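Local coordinates for protein sulfatase (Bacteroides fragilis CAG:558, PDB 6USS) that probably hydrolyses aryl sulfate esters as a calcium-dependent gut bacterial sulfatase, here held in a form with its catalytic residue replaced, at residues M44-Q47 with P52-T55; S327-W332 with W431-P436; S350-G355 with I452-N457. The protein carries 1 engineered substitution. All coordinates share one frame; numbering follows the deposited sequence.

Interaction 1 (M44-Q47 with P52-T55); sequences MGWQ and PFWT
Trp46 reaches across to Phe53 and Trp54, and the three side chains form an aromatic cluster. Its indole stands with CG anti to the backbone N (chi1 -157°), which carries the ring over to 52-55. From CB the side chain runs to the five-membered ring. There Phe53 CB sits over one face, 3.8 Å from the ring centroid, in a CH-pi contact. Trp46 NE1 and Trp46 CE2 are each 3.5 Å from Phe53 CB. Further out, Trp46 CZ2 comes to 3.3 Å from the carbonyl O of Phe53. At the far end Trp46 CH2 meets Trp54 CA at 3.5 Å. The planes of the Phe53 ring and the Trp46 five-membered ring meet obliquely, at 51°. The Trp54 indole lies at a similar slant to the six-membered ring. One water ties the two backbones together: it donates to Trp46 O at 3.2 Å and accepts from Phe53 N at 2.9 Å. Both segments belong to the loop between strand 35-41 and helix 59-63. Arg357, at the start of strand 357-363, makes a cation-pi contact with Trp46. Phe53 packs on Pro359 and Ile361 of the same strand, while Gln47 and Pro52 touch Asn61 of helix 59-63.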
ATOM      1  N   MET A  44     -23.740  -2.063  14.833  1.00 17.28           N
ATOM      2  CA  MET A  44     -24.720  -1.042  15.181  1.00 18.04           C
ATOM      3  C   MET A  44     -26.107  -1.449  14.668  1.00 23.41           C
ATOM      4  O   MET A  44     -26.266  -1.783  13.490  1.00 25.67           O
ATOM      5  CB  MET A  44     -24.291   0.311  14.606  1.00 17.07           C
ATOM      6  CG  MET A  44     -25.284   1.450  14.821  1.00 18.36           C
ATOM      7  SD  MET A  44     -24.838   2.999  14.006  1.00 18.40           S
ATOM      8  CE  MET A  44     -26.233   4.044  14.449  1.00 15.84           C
ATOM      9  N   GLY A  45     -27.123  -1.417  15.561  1.00 18.03           N
ATOM     10  CA  GLY A  45     -28.462  -1.825  15.183  1.00 18.52           C
ATOM     11  C   GLY A  45     -29.283  -0.728  14.486  1.00 21.30           C
ATOM     12  O   GLY A  45     -28.981   0.464  14.545  1.00 19.81           O
ATOM     13  N   TRP A  46     -30.360  -1.169  13.828  1.00 20.31           N
ATOM     14  CA  TRP A  46     -31.302  -0.259  13.182  1.00 18.98           C
ATOM     15  C   TRP A  46     -31.834   0.830  14.104  1.00 22.90           C
ATOM     16  O   TRP A  46     -32.337   1.852  13.614  1.00 19.85           O
ATOM     17  CB  TRP A  46     -32.489  -1.048  12.655  1.00 17.32           C
ATOM     18  CG  TRP A  46     -33.255  -0.407  11.529  1.00 19.51           C
ATOM     19  CD1 TRP A  46     -32.748   0.069  10.350  1.00 16.87           C
ATOM     20  CD2 TRP A  46     -34.681  -0.233  11.452  1.00 18.42           C
ATOM     21  NE1 TRP A  46     -33.770   0.534   9.549  1.00 19.67           N
ATOM     22  CE2 TRP A  46     -34.962   0.374  10.207  1.00 17.02           C
ATOM     23  CE3 TRP A  46     -35.740  -0.512  12.321  1.00 17.52           C
ATOM     24  CZ2 TRP A  46     -36.264   0.696   9.804  1.00 18.30           C
ATOM     25  CZ3 TRP A  46     -37.036  -0.190  11.922  1.00 18.80           C
ATOM     26  CH2 TRP A  46     -37.285   0.399  10.667  1.00 18.12           C
ATOM     27  N   GLN A  47     -31.775   0.633  15.421  1.00 19.32           N
ATOM     28  CA  GLN A  47     -32.348   1.588  16.359  1.00 18.25           C
ATOM     29  C   GLN A  47     -31.325   2.108  17.357  1.00 19.75           C
ATOM     30  O   GLN A  47     -31.717   2.690  18.378  1.00 23.70           O
ATOM     31  CB  GLN A  47     -33.530   0.949  17.095  1.00 21.21           C
ATOM     32  CG  GLN A  47     -34.754   0.680  16.215  1.00 17.57           C
ATOM     33  CD  GLN A  47     -35.624   1.910  16.056  1.00 20.97           C
ATOM     34  OE1 GLN A  47     -35.567   2.817  16.879  1.00 19.23           O
ATOM     35  NE2 GLN A  47     -36.453   1.937  15.009  1.00 21.93           N
ATOM     36  N   PRO A  52     -34.788   8.355  13.923  1.00 21.82           N
ATOM     37  CA  PRO A  52     -35.769   7.267  13.768  1.00 19.67           C
ATOM     38  C   PRO A  52     -35.831   6.769  12.329  1.00 22.10           C
ATOM     39  O   PRO A  52     -36.268   7.492  11.428  1.00 25.52           O
ATOM     40  CB  PRO A  52     -37.090   7.927  14.203  1.00 13.45           C
ATOM     41  CG  PRO A  52     -36.694   9.246  14.866  1.00 13.70           C
ATOM     42  CD  PRO A  52     -35.448   9.653  14.140  1.00 11.95           C
ATOM     43  N   PHE A  53     -35.412   5.505  12.120  1.00 15.07           N
ATOM     44  CA  PHE A  53     -35.510   4.836  10.818  1.00 17.88           C
ATOM     45  C   PHE A  53     -36.853   4.141  10.582  1.00 20.16           C
ATOM     46  O   PHE A  53     -37.182   3.828   9.431  1.00 17.87           O
ATOM     47  CB  PHE A  53     -34.385   3.806  10.666  1.00 15.27           C
ATOM     48  CG  PHE A  53     -33.109   4.390  10.157  1.00 18.13           C
ATOM     49  CD1 PHE A  53     -32.764   4.271   8.818  1.00 17.53           C
ATOM     50  CD2 PHE A  53     -32.270   5.099  11.006  1.00 15.25           C
ATOM     51  CE1 PHE A  53     -31.604   4.836   8.339  1.00 16.08           C
ATOM     52  CE2 PHE A  53     -31.099   5.666  10.531  1.00 17.06           C
ATOM     53  CZ  PHE A  53     -30.764   5.538   9.192  1.00 17.30           C
ATOM     54  N   TRP A  54     -37.599   3.848  11.644  1.00 16.18           N
ATOM     55  CA  TRP A  54     -38.960   3.346  11.586  1.00 18.90           C
ATOM     56  C   TRP A  54     -39.919   4.496  11.263  1.00 23.22           C
ATOM     57  O   TRP A  54     -39.529   5.667  11.248  1.00 23.60           O
ATOM     58  CB  TRP A  54     -39.325   2.699  12.925  1.00 20.46           C
ATOM     59  CG  TRP A  54     -40.465   1.789  12.878  1.00 24.51           C
ATOM     60  CD1 TRP A  54     -40.996   1.196  11.770  1.00 22.13           C
ATOM     61  CD2 TRP A  54     -41.233   1.328  13.991  1.00 23.34           C
ATOM     62  NE1 TRP A  54     -42.056   0.402  12.126  1.00 30.18           N
ATOM     63  CE2 TRP A  54     -42.225   0.466  13.483  1.00 25.33           C
ATOM     64  CE3 TRP A  54     -41.185   1.564  15.362  1.00 23.57           C
ATOM     65  CZ2 TRP A  54     -43.161  -0.157  14.297  1.00 21.48           C
ATOM     66  CZ3 TRP A  54     -42.113   0.925  16.179  1.00 23.64           C
ATOM     67  CH2 TRP A  54     -43.087   0.082  15.642  1.00 19.53           C
ATOM     68  N   THR A  55     -41.193   4.164  11.022  1.00 22.31           N
ATOM     69  CA  THR A  55     -42.196   5.210  10.811  1.00 24.05           C
ATOM     70  C   THR A  55     -42.695   5.836  12.113  1.00 25.78           C
ATOM     71  O   THR A  55     -43.482   6.789  12.055  1.00 19.29           O
ATOM     72  CB  THR A  55     -43.407   4.675  10.040  1.00 23.42           C
ATOM     73  OG1 THR A  55     -44.003   3.602  10.779  1.00 26.40           O
ATOM     74  CG2 THR A  55     -43.002   4.178   8.667  1.00 21.55           C
TER
HETATM   75  O   HOH W   1     -34.041   4.412  14.385  1.00 20.55           O

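Interaction 2 (S327-W332 with W431-P436); sequences SSEPGW and WGNDGP
Ser328 and Gly435 are the nearest CA pair, 6.5 Å apart, so the backbones of these two irregular loops stay apart and side chains make the contact. The side chains of Ser328 and Glu329 meet those of Trp431 and Asn433. The CB of Ser328 points toward the other loop, and OG is turned beside its own backbone N (chi1 -39°). Ser328 OG comes to the edge of the Trp431 indole, near the ring plane, 3.3 Å from Trp431 CZ3. It therefore meets the C-H rim of the six-membered ring and not its face. Ser328 CB lies 3.3 Å from Asn433 OD1 and 3.7 Å from Asn433 CB, so the short side chain sits between the indole and the amide.

Glu329 is extended beyond CG and crosses Asn433 at about a right angle. Its OE2 lies 3.1 Å from Asn433 OD1. Both atoms are modelled as acceptors, so this is proximity and not a hydrogen bond. The carboxylate and amide planes are 51° apart.

Arg119 holds the 431-436 loop from outside: its NE donates to Trp431 O and its NH2 forms a salt bridge with Asp434 OD1. Trp431 also packs on Ile87, next to the engineered Cys88 of the metal site. The Trp431 side chain is about 9 Å from the bound calcium ion and about 7 Å from the side chain of Asp43, a calcium ligand. This meeting of a loop after strand 315-321 with one from the four-stranded antiparallel sheet is consistent with the rim of a sulfatase active site.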
ATOM      1  N   SER A 327     -27.749  -8.745  20.556  1.00 18.88           N
ATOM      2  CA  SER A 327     -28.897  -8.944  21.435  1.00 23.41           C
ATOM      3  C   SER A 327     -28.933 -10.343  22.040  1.00 22.67           C
ATOM      4  O   SER A 327     -29.968 -10.736  22.594  1.00 21.34           O
ATOM      5  CB  SER A 327     -30.202  -8.663  20.686  1.00 17.35           C
ATOM      6  OG  SER A 327     -30.194  -9.305  19.432  1.00 17.35           O
ATOM      7  N   SER A 328     -27.822 -11.083  21.975  1.00 25.11           N
ATOM      8  CA  SER A 328     -27.710 -12.456  22.457  1.00 25.49           C
ATOM      9  C   SER A 328     -27.210 -12.559  23.888  1.00 23.60           C
ATOM     10  O   SER A 328     -27.287 -13.645  24.471  1.00 20.93           O
ATOM     11  CB  SER A 328     -26.699 -13.254  21.630  1.00 23.56           C
ATOM     12  OG  SER A 328     -26.757 -12.947  20.264  1.00 27.93           O
ATOM     13  N   GLU A 329     -26.641 -11.491  24.441  1.00 18.14           N
ATOM     14  CA  GLU A 329     -25.775 -11.622  25.608  1.00 22.13           C
ATOM     15  C   GLU A 329     -26.221 -10.729  26.756  1.00 25.22           C
ATOM     16  O   GLU A 329     -26.018  -9.500  26.700  1.00 25.38           O
ATOM     17  CB  GLU A 329     -24.332 -11.322  25.206  1.00 17.38           C
ATOM     18  CG  GLU A 329     -23.773 -12.378  24.271  1.00 22.02           C
ATOM     19  CD  GLU A 329     -22.269 -12.288  24.080  1.00 28.33           C
ATOM     20  OE1 GLU A 329     -21.686 -11.253  24.481  1.00 25.23           O
ATOM     21  OE2 GLU A 329     -21.675 -13.253  23.525  1.00 22.77           O
ATOM     22  N   PRO A 330     -26.804 -11.292  27.822  1.00 21.58           N
ATOM     23  CA  PRO A 330     -27.322 -10.445  28.910  1.00 18.77           C
ATOM     24  C   PRO A 330     -26.233  -9.805  29.750  1.00 17.65           C
ATOM     25  O   PRO A 330     -26.510  -8.828  30.452  1.00 18.05           O
ATOM     26  CB  PRO A 330     -28.169 -11.417  29.745  1.00 22.41           C
ATOM     27  CG  PRO A 330     -28.218 -12.717  28.955  1.00 21.83           C
ATOM     28  CD  PRO A 330     -27.025 -12.724  28.078  1.00 19.48           C
ATOM     29  N   GLY A 331     -25.011 -10.330  29.720  1.00 18.58           N
ATOM     30  CA  GLY A 331     -23.895  -9.669  30.372  1.00 19.24           C
ATOM     31  C   GLY A 331     -23.462  -8.362  29.727  1.00 18.68           C
ATOM     32  O   GLY A 331     -22.690  -7.618  30.337  1.00 22.39           O
ATOM     33  N   TRP A 332     -23.935  -8.054  28.525  1.00 18.21           N
ATOM     34  CA  TRP A 332     -23.624  -6.765  27.929  1.00 19.83           C
ATOM     35  C   TRP A 332     -24.826  -5.848  27.797  1.00 22.18           C
ATOM     36  O   TRP A 332     -24.647  -4.628  27.781  1.00 20.37           O
ATOM     37  CB  TRP A 332     -22.980  -6.946  26.551  1.00 13.49           C
ATOM     38  CG  TRP A 332     -21.584  -7.479  26.615  1.00 17.58           C
ATOM     39  CD1 TRP A 332     -21.108  -8.614  26.013  1.00 16.56           C
ATOM     40  CD2 TRP A 332     -20.464  -6.895  27.311  1.00 17.58           C
ATOM     41  NE1 TRP A 332     -19.760  -8.769  26.284  1.00 17.97           N
ATOM     42  CE2 TRP A 332     -19.344  -7.735  27.084  1.00 15.86           C
ATOM     43  CE3 TRP A 332     -20.298  -5.749  28.101  1.00 11.53           C
ATOM     44  CZ2 TRP A 332     -18.081  -7.462  27.618  1.00 14.76           C
ATOM     45  CZ3 TRP A 332     -19.041  -5.477  28.634  1.00 11.99           C
ATOM     46  CH2 TRP A 332     -17.948  -6.333  28.388  1.00 15.79           C
ATOM     47  N   TRP A 431     -22.651 -19.963  14.671  1.00 21.93           N
ATOM     48  CA  TRP A 431     -22.232 -18.831  15.481  1.00 19.62           C
ATOM     49  C   TRP A 431     -22.214 -19.215  16.959  1.00 20.75           C
ATOM     50  O   TRP A 431     -22.669 -20.288  17.364  1.00 23.90           O
ATOM     51  CB  TRP A 431     -23.151 -17.638  15.252  1.00 19.12           C
ATOM     52  CG  TRP A 431     -22.572 -16.363  15.721  1.00 21.64           C
ATOM     53  CD1 TRP A 431     -21.327 -15.878  15.441  1.00 25.34           C
ATOM     54  CD2 TRP A 431     -23.210 -15.381  16.554  1.00 26.27           C
ATOM     55  NE1 TRP A 431     -21.146 -14.655  16.054  1.00 24.16           N
ATOM     56  CE2 TRP A 431     -22.284 -14.326  16.739  1.00 18.76           C
ATOM     57  CE3 TRP A 431     -24.471 -15.294  17.164  1.00 21.23           C
ATOM     58  CZ2 TRP A 431     -22.574 -13.204  17.508  1.00 18.52           C
ATOM     59  CZ3 TRP A 431     -24.759 -14.183  17.928  1.00 20.55           C
ATOM     60  CH2 TRP A 431     -23.818 -13.145  18.090  1.00 24.38           C
ATOM     61  N   GLY A 432     -21.682 -18.314  17.778  1.00 17.69           N
ATOM     62  CA  GLY A 432     -21.361 -18.689  19.141  1.00 23.26           C
ATOM     63  C   GLY A 432     -22.538 -18.743  20.086  1.00 24.56           C
ATOM     64  O   GLY A 432     -22.412 -19.331  21.164  1.00 27.46           O
ATOM     65  N   ASN A 433     -23.674 -18.141  19.714  1.00 21.31           N
ATOM     66  CA  ASN A 433     -24.837 -18.023  20.585  1.00 21.06           C
ATOM     67  C   ASN A 433     -26.087 -18.586  19.912  1.00 23.37           C
ATOM     68  O   ASN A 433     -26.176 -18.674  18.686  1.00 26.74           O
ATOM     69  CB  ASN A 433     -25.092 -16.556  20.968  1.00 24.39           C
ATOM     70  CG  ASN A 433     -23.934 -15.936  21.723  1.00 23.82           C
ATOM     71  OD1 ASN A 433     -23.778 -14.711  21.746  1.00 21.87           O
ATOM     72  ND2 ASN A 433     -23.114 -16.776  22.345  1.00 22.40           N
ATOM     73  N   ASP A 434     -27.066 -18.949  20.728  1.00 25.73           N
ATOM     74  CA  ASP A 434     -28.403 -19.265  20.248  1.00 25.59           C
ATOM     75  C   ASP A 434     -29.353 -18.082  20.451  1.00 25.37           C
ATOM     76  O   ASP A 434     -29.154 -17.227  21.323  1.00 19.62           O
ATOM     77  CB  ASP A 434     -28.962 -20.496  20.964  1.00 22.65           C
ATOM     78  CG  ASP A 434     -28.085 -21.699  20.819  1.00 25.17           C
ATOM     79  OD1 ASP A 434     -27.762 -22.101  19.670  1.00 29.19           O
ATOM     80  OD2 ASP A 434     -27.723 -22.249  21.875  1.00 27.82           O
ATOM     81  N   GLY A 435     -30.412 -18.055  19.642  1.00 21.40           N
ATOM     82  CA  GLY A 435     -31.438 -17.043  19.763  1.00 23.82           C
ATOM     83  C   GLY A 435     -32.365 -17.080  18.565  1.00 22.39           C
ATOM     84  O   GLY A 435     -32.168 -17.862  17.632  1.00 24.43           O
ATOM     85  N   PRO A 436     -33.398 -16.242  18.563  1.00 20.52           N
ATOM     86  CA  PRO A 436     -34.373 -16.297  17.461  1.00 22.29           C
ATOM     87  C   PRO A 436     -33.719 -15.981  16.113  1.00 25.78           C
ATOM     88  O   PRO A 436     -33.029 -14.966  15.947  1.00 17.42           O
ATOM     89  CB  PRO A 436     -35.420 -15.250  17.869  1.00 18.36           C
ATOM     90  CG  PRO A 436     -35.311 -15.174  19.388  1.00 15.67           C
ATOM     91  CD  PRO A 436     -33.831 -15.358  19.665  1.00 20.00           C
TER

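Interaction 3 (S350-G355 with I452-N457); sequences SAYEGG and IYYYEN
Two tyrosine hydroxyls, Tyr352 OH and Tyr454 OH, approach to 3.4 Å, and both are hydrogen-bonded to the same carboxylate oxygen, OE1 of Glu461. That residue belongs to strand 460-464, the neighbour of strand 449-454 in the antiparallel sheet. The two phenol side chains cross at about a right angle. Tyr454 OH also lies 3.7 Å from Tyr352 CE1, so the hydroxyl sits against the outer part of the other ring, obliquely to it.

Ile452 makes the apolar half of the contact. Its CB points toward 350-355, and chi2 of 166° stretches the chain out to CD1. Ile452 CD1 meets the edge of the Tyr352 ring near its plane, 3.6 Å from Tyr352 CD1. The other branch, Ile452 CG2, faces Ala351 CB at 4.2 Å, a looser touch. The isoleucine thus reaches two successive residues of the turn with its two branches.

The turn that presents Tyr352 is held from within. Ser350 OG accepts a hydrogen bond from Tyr352 N at 3.0 Å with an N-H...O angle of 157°, which makes an ST turn. Tyr352 O in turn accepts from Gly355 N at 2.9 Å, leading into the short, weakly bonded helix. Lys450, earlier on strand 449-454, adds a hydrogen bond to Ala351 O and a salt bridge to Glu353.

The contact joins this turn to the antiparallel sheet, away from the calcium site. Its chemistry is mixed: one isoleucine methyl packs at a ring edge and the other against an alanine methyl, while the phenol ends turn to one acidic residue. If both hydroxyls donate, as a carboxylate acceptor suggests, they would probably favour the charged form of Glu461.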
ATOM      1  N   SER A 350     -28.612 -13.285  13.664  1.00 23.62           N
ATOM      2  CA  SER A 350     -29.938 -13.735  13.267  1.00 19.26           C
ATOM      3  C   SER A 350     -30.213 -13.416  11.808  1.00 24.19           C
ATOM      4  O   SER A 350     -29.782 -12.386  11.282  1.00 25.74           O
ATOM      5  CB  SER A 350     -31.029 -13.086  14.115  1.00 19.94           C
ATOM      6  OG  SER A 350     -32.269 -13.724  13.873  1.00 19.21           O
ATOM      7  N   ALA A 351     -30.962 -14.300  11.164  1.00 17.75           N
ATOM      8  CA  ALA A 351     -31.487 -13.974   9.849  1.00 19.40           C
ATOM      9  C   ALA A 351     -32.721 -13.085   9.932  1.00 22.08           C
ATOM     10  O   ALA A 351     -33.169 -12.577   8.895  1.00 19.51           O
ATOM     11  CB  ALA A 351     -31.795 -15.258   9.078  1.00 20.64           C
ATOM     12  N   TYR A 352     -33.266 -12.883  11.135  1.00 17.39           N
ATOM     13  CA  TYR A 352     -34.346 -11.932  11.345  1.00 16.20           C
ATOM     14  C   TYR A 352     -33.869 -10.511  11.035  1.00 20.32           C
ATOM     15  O   TYR A 352     -32.667 -10.240  10.928  1.00 22.76           O
ATOM     16  CB  TYR A 352     -34.856 -12.026  12.786  1.00 19.86           C
ATOM     17  CG  TYR A 352     -35.661 -13.278  13.068  1.00 21.20           C
ATOM     18  CD1 TYR A 352     -36.135 -14.055  12.019  1.00 22.47           C
ATOM     19  CD2 TYR A 352     -35.927 -13.699  14.373  1.00 20.45           C
ATOM     20  CE1 TYR A 352     -36.863 -15.214  12.250  1.00 20.87           C
ATOM     21  CE2 TYR A 352     -36.662 -14.856  14.615  1.00 18.85           C
ATOM     22  CZ  TYR A 352     -37.128 -15.608  13.540  1.00 23.01           C
ATOM     23  OH  TYR A 352     -37.859 -16.759  13.736  1.00 21.96           O
ATOM     24  N   GLU A 353     -34.830  -9.580  10.906  1.00 22.52           N
ATOM     25  CA  GLU A 353     -34.485  -8.202  10.537  1.00 18.55           C
ATOM     26  C   GLU A 353     -33.539  -7.556  11.542  1.00 19.66           C
ATOM     27  O   GLU A 353     -32.754  -6.670  11.180  1.00 19.81           O
ATOM     28  CB  GLU A 353     -35.746  -7.354  10.403  1.00 18.07           C
ATOM     29  CG  GLU A 353     -36.694  -7.832   9.316  1.00 19.79           C
ATOM     30  CD  GLU A 353     -36.203  -7.486   7.908  1.00 23.41           C
ATOM     31  OE1 GLU A 353     -36.363  -6.312   7.481  1.00 23.53           O
ATOM     32  OE2 GLU A 353     -35.658  -8.392   7.241  1.00 18.88           O
ATOM     33  N   GLY A 354     -33.607  -7.974  12.807  1.00 19.44           N
ATOM     34  CA  GLY A 354     -32.721  -7.417  13.809  1.00 20.26           C
ATOM     35  C   GLY A 354     -31.261  -7.706  13.525  1.00 23.44           C
ATOM     36  O   GLY A 354     -30.384  -6.959  13.969  1.00 20.91           O
ATOM     37  N   GLY A 355     -30.978  -8.785  12.784  1.00 19.39           N
ATOM     38  CA  GLY A 355     -29.616  -9.126  12.427  1.00 18.22           C
ATOM     39  C   GLY A 355     -29.102  -8.485  11.150  1.00 20.48           C
ATOM     40  O   GLY A 355     -27.887  -8.427  10.941  1.00 20.48           O
ATOM     41  N   ILE A 452     -37.111 -17.829   5.351  1.00 20.72           N
ATOM     42  CA  ILE A 452     -35.952 -18.336   6.075  1.00 19.50           C
ATOM     43  C   ILE A 452     -36.069 -19.850   6.153  1.00 24.96           C
ATOM     44  O   ILE A 452     -37.115 -20.387   6.554  1.00 23.25           O
ATOM     45  CB  ILE A 452     -35.839 -17.721   7.481  1.00 19.46           C
ATOM     46  CG1 ILE A 452     -35.798 -16.194   7.408  1.00 21.10           C
ATOM     47  CG2 ILE A 452     -34.614 -18.258   8.196  1.00 15.14           C
ATOM     48  CD1 ILE A 452     -36.027 -15.517   8.745  1.00 19.26           C
ATOM     49  N   TYR A 453     -35.002 -20.535   5.754  1.00 20.93           N
ATOM     50  CA  TYR A 453     -34.925 -21.986   5.808  1.00 22.58           C
ATOM     51  C   TYR A 453     -33.843 -22.389   6.794  1.00 25.23           C
ATOM     52  O   TYR A 453     -32.737 -21.839   6.762  1.00 24.06           O
ATOM     53  CB  TYR A 453     -34.612 -22.555   4.435  1.00 21.92           C
ATOM     54  CG  TYR A 453     -34.212 -24.014   4.445  1.00 30.01           C
ATOM     55  CD1 TYR A 453     -35.140 -25.017   4.758  1.00 25.22           C
ATOM     56  CD2 TYR A 453     -32.910 -24.397   4.105  1.00 23.43           C
ATOM     57  CE1 TYR A 453     -34.773 -26.364   4.742  1.00 25.10           C
ATOM     58  CE2 TYR A 453     -32.537 -25.748   4.082  1.00 24.11           C
ATOM     59  CZ  TYR A 453     -33.472 -26.726   4.400  1.00 27.23           C
ATOM     60  OH  TYR A 453     -33.117 -28.066   4.383  1.00 28.20           O
ATOM     61  N   TYR A 454     -34.156 -23.348   7.658  1.00 25.29           N
ATOM     62  CA  TYR A 454     -33.257 -23.752   8.731  1.00 22.75           C
ATOM     63  C   TYR A 454     -32.655 -25.108   8.380  1.00 27.34           C
ATOM     64  O   TYR A 454     -33.369 -26.119   8.336  1.00 23.63           O
ATOM     65  CB  TYR A 454     -33.992 -23.800  10.064  1.00 20.39           C
ATOM     66  CG  TYR A 454     -34.453 -22.447  10.576  1.00 24.30           C
ATOM     67  CD1 TYR A 454     -35.575 -21.822  10.033  1.00 19.35           C
ATOM     68  CD2 TYR A 454     -33.770 -21.792  11.604  1.00 16.09           C
ATOM     69  CE1 TYR A 454     -36.012 -20.596  10.498  1.00 18.71           C
ATOM     70  CE2 TYR A 454     -34.211 -20.559  12.089  1.00 16.80           C
ATOM     71  CZ  TYR A 454     -35.338 -19.967  11.532  1.00 21.09           C
ATOM     72  OH  TYR A 454     -35.793 -18.745  11.992  1.00 17.85           O
ATOM     73  N   TYR A 455     -31.337 -25.117   8.140  1.00 25.74           N
ATOM     74  CA  TYR A 455     -30.637 -26.342   7.776  1.00 22.05           C
ATOM     75  C   TYR A 455     -30.785 -27.417   8.837  1.00 23.22           C
ATOM     76  O   TYR A 455     -30.776 -28.605   8.509  1.00 26.38           O
ATOM     77  CB  TYR A 455     -29.151 -26.061   7.565  1.00 20.66           C
ATOM     78  CG  TYR A 455     -28.805 -25.317   6.308  1.00 19.68           C
ATOM     79  CD1 TYR A 455     -28.839 -25.950   5.085  1.00 21.23           C
ATOM     80  CD2 TYR A 455     -28.421 -23.988   6.343  1.00 26.43           C
ATOM     81  CE1 TYR A 455     -28.505 -25.293   3.928  1.00 20.42           C
ATOM     82  CE2 TYR A 455     -28.081 -23.311   5.175  1.00 23.09           C
ATOM     83  CZ  TYR A 455     -28.122 -23.984   3.977  1.00 19.41           C
ATOM     84  OH  TYR A 455     -27.801 -23.362   2.803  1.00 23.89           O
ATOM     85  N   GLU A 456     -30.894 -27.027  10.112  1.00 20.98           N
ATOM     86  CA  GLU A 456     -30.758 -28.015  11.176  1.00 24.78           C
ATOM     87  C   GLU A 456     -31.949 -28.968  11.220  1.00 27.43           C
ATOM     88  O   GLU A 456     -31.778 -30.150  11.550  1.00 23.62           O
ATOM     89  CB  GLU A 456     -30.551 -27.332  12.537  1.00 25.11           C
ATOM     90  CG  GLU A 456     -29.857 -28.236  13.576  1.00 23.51           C
ATOM     91  CD  GLU A 456     -29.741 -27.616  14.976  1.00 26.04           C
ATOM     92  OE1 GLU A 456     -29.645 -26.366  15.082  1.00 28.62           O
ATOM     93  OE2 GLU A 456     -29.721 -28.390  15.971  1.00 25.45           O
ATOM     94  N   ASN A 457     -33.152 -28.496  10.873  1.00 23.96           N
ATOM     95  CA  ASN A 457     -34.302 -29.390  10.876  1.00 23.46           C
ATOM     96  C   ASN A 457     -35.264 -29.145   9.721  1.00 22.94           C
ATOM     97  O   ASN A 457     -36.385 -29.656   9.768  1.00 21.02           O
ATOM     98  CB  ASN A 457     -35.062 -29.271  12.196  1.00 24.00           C
ATOM     99  CG  ASN A 457     -35.638 -27.879  12.409  1.00 27.11           C
ATOM    100  OD1 ASN A 457     -35.329 -26.948  11.655  1.00 26.64           O
ATOM    101  ND2 ASN A 457     -36.482 -27.729  13.432  1.00 19.67           N
TER

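Interactions 1 and 3 are largely buried, while interaction 2 is only partly so and lies nearest the calcium ion. Interaction 1 is local, within one loop beside the large mixed sheet. Interactions 2 and 3 each bring a segment following strand 315-321 against the four-stranded antiparallel sheet or one of its loops, and their segments alternate along the chain. They touch directly: Pro436 packs on the Tyr352 ring, and its O makes a short, only probable hydrogen bond to Ser350 OG. Interaction 1 touches neither. Chemistry follows place: aromatic rings and a bridging water in the first, close polar side chains at an indole rim in the second, and aliphatic packing beside tyrosine hydroxyls that share one carboxylate in the third.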